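Local coordinates for protein endonuclease II (Enterobacteria phage t4, PDB 2WSH) that nicks and cleaves cytosine-containing host DNA as a sequence-specific, magnesium-dependent GIY-YIG endonuclease that works as a homotetramer, at residues Y44-N49 with V97-R102; D50-I55 with F132-N137. The protein carries 1 engineered substitution. All coordinates share one frame; numbering follows the deposited sequence.

Contact 1 (Y44-N49 with V97-R102). With PO4 (phosphate ion), chain E.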
loop_
_atom_site.group_PDB
_atom_site.type_symbol
_atom_site.label_atom_id
_atom_site.label_comp_id
_atom_site.label_asym_id
_atom_site.label_seq_id
_atom_site.Cartn_x
_atom_site.Cartn_y
_atom_site.Cartn_z
ATOM N N TYR A 44 -17.533 -12.810 1.370
ATOM C CA TYR A 44 -18.929 -13.112 1.108
ATOM C C TYR A 44 -19.745 -13.148 2.386
ATOM O O TYR A 44 -19.216 -13.376 3.470
ATOM C CB TYR A 44 -19.097 -14.384 0.269
ATOM C CG TYR A 44 -18.807 -15.699 0.960
ATOM C CD1 TYR A 44 -19.828 -16.425 1.560
ATOM C CD2 TYR A 44 -17.527 -16.236 0.971
ATOM C CE1 TYR A 44 -19.582 -17.640 2.169
ATOM C CE2 TYR A 44 -17.268 -17.452 1.585
ATOM C CZ TYR A 44 -18.304 -18.147 2.179
ATOM O OH TYR A 44 -18.066 -19.354 2.785
ATOM N N ALA A 45 -21.034 -12.883 2.249
ATOM C CA ALA A 45 -21.920 -12.840 3.392
ATOM C C ALA A 45 -23.103 -13.749 3.123
ATOM O O ALA A 45 -23.680 -13.730 2.036
ATOM C CB ALA A 45 -22.387 -11.414 3.647
ATOM N N ILE A 46 -23.446 -14.566 4.107
ATOM C CA ILE A 46 -24.645 -15.374 4.018
ATOM C C ILE A 46 -25.725 -14.699 4.838
ATOM O O ILE A 46 -25.488 -14.324 5.989
ATOM C CB ILE A 46 -24.408 -16.799 4.542
ATOM C CG1 ILE A 46 -23.236 -17.442 3.804
ATOM C CG2 ILE A 46 -25.673 -17.642 4.395
ATOM C CD1 ILE A 46 -23.023 -18.901 4.153
ATOM N N ALA A 47 -26.901 -14.533 4.237
ATOM C CA ALA A 47 -28.028 -13.889 4.904
ATOM C C ALA A 47 -29.242 -14.801 4.906
ATOM O O ALA A 47 -29.581 -15.401 3.887
ATOM C CB ALA A 47 -28.369 -12.567 4.225
ATOM N N ILE A 48 -29.880 -14.906 6.065
ATOM C CA ILE A 48 -31.078 -15.716 6.231
ATOM C C ILE A 48 -32.211 -14.796 6.669
ATOM O O ILE A 48 -32.135 -14.163 7.723
ATOM C CB ILE A 48 -30.875 -16.818 7.294
ATOM C CG1 ILE A 48 -29.619 -17.644 6.993
ATOM C CG2 ILE A 48 -32.091 -17.725 7.362
ATOM C CD1 ILE A 48 -29.720 -18.488 5.735
ATOM N N ASN A 49 -33.253 -14.715 5.852
ATOM C CA ASN A 49 -34.327 -13.768 6.098
ATOM C C ASN A 49 -33.771 -12.353 6.271
ATOM O O ASN A 49 -34.184 -11.611 7.163
ATOM C CB ASN A 49 -35.153 -14.209 7.307
ATOM C CG ASN A 49 -35.758 -15.589 7.114
ATOM O OD1 ASN A 49 -36.122 -15.964 5.999
ATOM N ND2 ASN A 49 -35.861 -16.352 8.196
ATOM N N VAL A 97 -32.472 -17.655 1.679
ATOM C CA VAL A 97 -31.025 -17.781 1.861
ATOM C C VAL A 97 -30.269 -17.053 0.758
ATOM O O VAL A 97 -30.319 -17.452 -0.409
ATOM C CB VAL A 97 -30.580 -19.259 1.859
ATOM C CG1 VAL A 97 -29.062 -19.357 1.996
ATOM C CG2 VAL A 97 -31.281 -20.036 2.965
ATOM N N GLU A 98 -29.556 -15.996 1.132
ATOM C CA GLU A 98 -28.875 -15.155 0.158
ATOM C C GLU A 98 -27.375 -15.068 0.397
ATOM O O GLU A 98 -26.910 -15.101 1.536
ATOM C CB GLU A 98 -29.471 -13.744 0.172
ATOM C CG GLU A 98 -30.941 -13.687 -0.202
ATOM C CD GLU A 98 -31.530 -12.302 -0.018
ATOM O OE1 GLU A 98 -31.498 -11.786 1.120
ATOM O OE2 GLU A 98 -32.029 -11.731 -1.009
ATOM N N PHE A 99 -26.628 -14.963 -0.693
ATOM C CA PHE A 99 -25.200 -14.701 -0.634
ATOM C C PHE A 99 -24.906 -13.324 -1.209
ATOM O O PHE A 99 -25.368 -12.990 -2.301
ATOM C CB PHE A 99 -24.436 -15.758 -1.430
ATOM C CG PHE A 99 -24.391 -17.099 -0.767
ATOM C CD1 PHE A 99 -23.293 -17.474 -0.016
ATOM C CD2 PHE A 99 -25.449 -17.984 -0.890
ATOM C CE1 PHE A 99 -23.246 -18.712 0.599
ATOM C CE2 PHE A 99 -25.410 -19.219 -0.273
ATOM C CZ PHE A 99 -24.307 -19.583 0.472
ATOM N N TYR A 100 -24.143 -12.530 -0.465
ATOM C CA TYR A 100 -23.649 -11.246 -0.943
ATOM C C TYR A 100 -22.137 -11.318 -1.108
ATOM O O TYR A 100 -21.471 -12.111 -0.446
ATOM C CB TYR A 100 -23.986 -10.138 0.050
ATOM C CG TYR A 100 -25.441 -9.734 0.077
ATOM C CD1 TYR A 100 -25.847 -8.498 -0.415
ATOM C CD2 TYR A 100 -26.409 -10.580 0.603
ATOM C CE1 TYR A 100 -27.176 -8.118 -0.387
ATOM C CE2 TYR A 100 -27.741 -10.210 0.633
ATOM C CZ TYR A 100 -28.118 -8.978 0.137
ATOM O OH TYR A 100 -29.441 -8.602 0.165
ATOM N N ALA A 101 -21.590 -10.480 -1.980
ATOM C CA ALA A 101 -20.147 -10.440 -2.183
ATOM C C ALA A 101 -19.613 -9.019 -2.092
ATOM O O ALA A 101 -20.209 -8.091 -2.635
ATOM C CB ALA A 101 -19.785 -11.053 -3.520
ATOM N N ARG A 102 -18.485 -8.862 -1.407
ATOM C CA ARG A 102 -17.781 -7.586 -1.351
ATOM C C ARG A 102 -16.416 -7.741 -2.006
ATOM O O ARG A 102 -15.557 -8.465 -1.504
ATOM C CB ARG A 102 -17.630 -7.110 0.092
ATOM C CG ARG A 102 -16.616 -5.985 0.273
ATOM C CD ARG A 102 -16.547 -5.524 1.728
ATOM N NE ARG A 102 -15.348 -4.734 2.002
ATOM C CZ ARG A 102 -15.295 -3.406 1.967
ATOM N NH1 ARG A 102 -16.381 -2.698 1.682
ATOM N NH2 ARG A 102 -14.154 -2.783 2.227
HETATM P P PO4 E . -15.248 -21.061 3.959
HETATM O O1 PO4 E . -15.533 -19.912 4.895
HETATM O O2 PO4 E . -13.787 -21.057 3.572
HETATM O O3 PO4 E . -15.591 -22.386 4.603
HETATM O O4 PO4 E . -16.109 -20.864 2.738
#

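Contact 2 (D50-I55 with F132-N137). With PO4 (phosphate ion), chain E.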
loop_
_atom_site.group_PDB
_atom_site.type_symbol
_atom_site.label_atom_id
_atom_site.label_comp_id
_atom_site.label_asym_id
_atom_site.label_seq_id
_atom_site.Cartn_x
_atom_site.Cartn_y
_atom_site.Cartn_z
ATOM N N ASP A 50 -32.801 -12.011 5.425
ATOM C CA ASP A 50 -32.197 -10.679 5.401
ATOM C C ASP A 50 -31.252 -10.400 6.570
ATOM O O ASP A 50 -30.801 -9.270 6.747
ATOM C CB ASP A 50 -33.283 -9.600 5.338
ATOM C CG ASP A 50 -34.153 -9.722 4.106
ATOM O OD1 ASP A 50 -33.596 -9.827 2.992
ATOM O OD2 ASP A 50 -35.393 -9.713 4.251
ATOM N N GLU A 51 -30.945 -11.424 7.360
ATOM C CA GLU A 51 -30.114 -11.237 8.543
ATOM C C GLU A 51 -28.775 -11.947 8.381
ATOM O O GLU A 51 -28.722 -13.122 8.017
ATOM C CB GLU A 51 -30.849 -11.691 9.805
ATOM C CG GLU A 51 -32.148 -10.927 10.039
ATOM C CD GLU A 51 -32.845 -11.308 11.332
ATOM O OE1 GLU A 51 -32.149 -11.582 12.333
ATOM O OE2 GLU A 51 -34.095 -11.326 11.346
ATOM N N LEU A 52 -27.696 -11.213 8.630
ATOM C CA LEU A 52 -26.346 -11.731 8.467
ATOM C C LEU A 52 -26.087 -12.892 9.423
ATOM O O LEU A 52 -26.239 -12.745 10.633
ATOM C CB LEU A 52 -25.331 -10.619 8.730
ATOM C CG LEU A 52 -23.847 -10.959 8.579
ATOM C CD1 LEU A 52 -23.530 -11.263 7.129
ATOM C CD2 LEU A 52 -22.983 -9.814 9.088
ATOM N N VAL A 53 -25.689 -14.040 8.881
ATOM C CA VAL A 53 -25.347 -15.180 9.726
ATOM C C VAL A 53 -23.884 -15.595 9.610
ATOM O O VAL A 53 -23.361 -16.282 10.483
ATOM C CB VAL A 53 -26.253 -16.398 9.459
ATOM C CG1 VAL A 53 -27.707 -16.037 9.708
ATOM C CG2 VAL A 53 -26.054 -16.926 8.037
ATOM N N TYR A 54 -23.216 -15.174 8.541
ATOM C CA TYR A 54 -21.856 -15.646 8.301
ATOM C C TYR A 54 -21.045 -14.745 7.378
ATOM O O TYR A 54 -21.543 -14.268 6.361
ATOM C CB TYR A 54 -21.889 -17.060 7.717
ATOM C CG TYR A 54 -20.523 -17.680 7.514
ATOM C CD1 TYR A 54 -19.790 -18.156 8.594
ATOM C CD2 TYR A 54 -19.970 -17.798 6.242
ATOM C CE1 TYR A 54 -18.543 -18.730 8.415
ATOM C CE2 TYR A 54 -18.724 -18.371 6.052
ATOM C CZ TYR A 54 -18.015 -18.834 7.144
ATOM O OH TYR A 54 -16.777 -19.408 6.971
ATOM N N ILE A 55 -19.788 -14.531 7.747
ATOM C CA ILE A 55 -18.834 -13.834 6.895
ATOM C C ILE A 55 -17.735 -14.808 6.495
ATOM O O ILE A 55 -17.063 -15.379 7.354
ATOM C CB ILE A 55 -18.182 -12.644 7.622
ATOM C CG1 ILE A 55 -19.186 -11.508 7.809
ATOM C CG2 ILE A 55 -16.966 -12.142 6.843
ATOM C CD1 ILE A 55 -19.516 -10.776 6.529
ATOM N N PHE A 132 -19.368 -7.785 13.546
ATOM C CA PHE A 132 -20.748 -8.267 13.571
ATOM C C PHE A 132 -20.977 -9.508 14.435
ATOM O O PHE A 132 -22.115 -9.823 14.775
ATOM C CB PHE A 132 -21.244 -8.542 12.148
ATOM C CG PHE A 132 -21.260 -7.329 11.268
ATOM C CD1 PHE A 132 -22.004 -6.214 11.619
ATOM C CD2 PHE A 132 -20.547 -7.309 10.081
ATOM C CE1 PHE A 132 -22.026 -5.094 10.807
ATOM C CE2 PHE A 132 -20.565 -6.194 9.264
ATOM C CZ PHE A 132 -21.304 -5.083 9.629
ATOM N N ASN A 133 -19.906 -10.215 14.784
ATOM C CA ASN A 133 -20.052 -11.494 15.479
ATOM C C ASN A 133 -21.133 -12.360 14.837
ATOM O O ASN A 133 -22.077 -12.772 15.514
ATOM C CB ASN A 133 -20.412 -11.273 16.951
ATOM C CG ASN A 133 -19.329 -10.544 17.719
ATOM O OD1 ASN A 133 -18.211 -11.043 17.871
ATOM N ND2 ASN A 133 -19.660 -9.358 18.218
ATOM N N PRO A 134 -21.009 -12.639 13.530
ATOM C CA PRO A 134 -22.046 -13.461 12.898
ATOM C C PRO A 134 -22.143 -14.808 13.608
ATOM O O PRO A 134 -21.121 -15.347 14.018
ATOM C CB PRO A 134 -21.537 -13.639 11.463
ATOM C CG PRO A 134 -20.498 -12.568 11.275
ATOM C CD PRO A 134 -19.888 -12.360 12.618
ATOM N N PRO A 135 -23.364 -15.343 13.751
ATOM C CA PRO A 135 -23.644 -16.552 14.536
ATOM C C PRO A 135 -22.864 -17.773 14.060
ATOM O O PRO A 135 -22.416 -18.584 14.875
ATOM C CB PRO A 135 -25.143 -16.777 14.304
ATOM C CG PRO A 135 -25.671 -15.447 13.894
ATOM C CD PRO A 135 -24.576 -14.821 13.101
ATOM N N TRP A 136 -22.705 -17.905 12.749
ATOM C CA TRP A 136 -22.098 -19.101 12.172
ATOM C C TRP A 136 -20.577 -19.062 12.157
ATOM O O TRP A 136 -19.935 -20.038 11.780
ATOM C CB TRP A 136 -22.610 -19.312 10.752
ATOM C CG TRP A 136 -24.063 -19.605 10.689
ATOM C CD1 TRP A 136 -24.956 -19.568 11.722
ATOM C CD2 TRP A 136 -24.808 -19.950 9.522
ATOM N NE1 TRP A 136 -26.213 -19.888 11.270
ATOM C CE2 TRP A 136 -26.150 -20.127 9.921
ATOM C CE3 TRP A 136 -24.471 -20.144 8.179
ATOM C CZ2 TRP A 136 -27.155 -20.477 9.024
ATOM C CZ3 TRP A 136 -25.469 -20.494 7.289
ATOM C CH2 TRP A 136 -26.796 -20.659 7.717
ATOM N N ASN A 137 -20.003 -17.930 12.550
ATOM C CA ASN A 137 -18.554 -17.802 12.625
ATOM C C ASN A 137 -18.031 -18.268 13.978
ATOM O O ASN A 137 -18.211 -17.588 14.986
ATOM C CB ASN A 137 -18.130 -16.356 12.375
ATOM C CG ASN A 137 -18.212 -15.973 10.910
ATOM O OD1 ASN A 137 -19.192 -15.372 10.465
ATOM N ND2 ASN A 137 -17.190 -16.340 10.147
HETATM P P PO4 E . -15.248 -21.061 3.959
HETATM O O1 PO4 E . -15.533 -19.912 4.895
HETATM O O2 PO4 E . -13.787 -21.057 3.572
HETATM O O3 PO4 E . -15.591 -22.386 4.603
HETATM O O4 PO4 E . -16.109 -20.864 2.738
#

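Contact 1 (Y44-N49 with V97-R102)
Val97 opens the pairing of two antiparallel strands by setting its CG2 beside Ile48 CD1, 3.5 Å away. Both branches of Val97 reach this methyl, because chi2 of Ile48 (-67°) brings CD1 closer to the neighbouring strand. Glu98 comes next and bonds to Ala47 through its backbone in both directions, each N...O distance being 2.8 Å. Its carboxylate finds its partner outside the pair, OE2 making a salt bridge with Lys19.

Phe99 returns to the face of Val97. Its CG lies beside its own backbone N (chi1 -73°), which lays the ring alongside Ile46 with CE1 3.4 Å from Ile46 CG1. Tyr44 CD1 meets the edge of the Phe99 ring in its plane, 3.9 Å from CD1 of that ring. Tyr44 OH, also hydrogen-bonded to Tyr68 OH, donates to O4 of a phosphate ion, probably from the crystallisation liquor, at a doubtfully short 2.5 Å.

Tyr100 and Ala45 form the second hydrogen-bonded pair, joined N to O in both directions, their CB atoms 4.1 Å apart. Farther out, Tyr100 CE2 comes within 4.3 Å of Ala47 CB. Ala101 pairs with Tyr44 without hydrogen bonds.

The contact builds the buried centre of the GIY-YIG sheet. Helix 61-73 packs on Tyr44, Phe99 and Ala101, helix 8-14 lies against Ala45, Ala47 and Tyr100, and strand 51-58 flanks strand 42-48.

Contact 2 (D50-I55 with F132-N137)
The YIG element of the GIY-YIG motif, Tyr54-Ile55-Gly56, is held by the type I turn Pro134-Asn137, above all by its last residue, Asn137. A classic beta bulge at Val53 and Tyr54, both facing Ile46, interrupts the strand just where this turn docks.

Trp136 holds Val53 through both backbone and side chain. The carbonyl O of Val53 accepts the backbone N of Trp136 at 2.9 Å, nearly in line with the C=O bond. Its CG2, placed between the backbone N and the carbonyl carbon (chi1 -59° for CG1), sits 3.4 Å from the centroid of the Trp136 six-membered ring, a CH-pi contact over the middle of the face. Pro135 CD also lies close to Val53 O.

Pro134 fits its CG against Ile55 CG1, 3.9 Å away, while Leu52 CD2 reaches Phe132 CD2 at 3.6 Å, the two side chains crossing at about a right angle. Helix 8-14 packs on Leu52 and Phe132, and helix 82-92 lies against Trp136.

The side chains of Tyr54 and Asn137 also cross, although ring and amide planes are only 6° apart, with ND2 3.2 Å from CE1. Tyr54 OH donates to phosphate O1, the apparent 2.5 Å being doubtfully short. The amide of Asn137 clamps the Ile55 backbone, fixing its own rotation: ND2 donates to Ile55 O at 3.0 Å, and OD1 accepts Ile55 N at 2.9 Å on a lone pair in its carbonyl plane.

Overall arrangement
After helix 8-14 and strand 18-23 the chain enters strand 42-48, turns at Asn49 and Asp50, and returns as strand 51-58. Contact 1 then closes a loop through helices 61-73 and 82-92 to the start of strand 97-111. Contact 2 spans longer, from strand 51-58 to the segment after helix 121-132, and the two loops cross because their segments alternate along the chain. The hairpin joins them: Ile46 shares probable hydrogen bonds with Val53 and Tyr54, on the bulge. Strand 51-58 thus lies between the C-terminal turn and the pairing of strands 42-48 and 97-111. Tyr44, Tyr54, Arg64 and Lys83 gather round one phosphate ion, consistent with a surface suited to the DNA backbone.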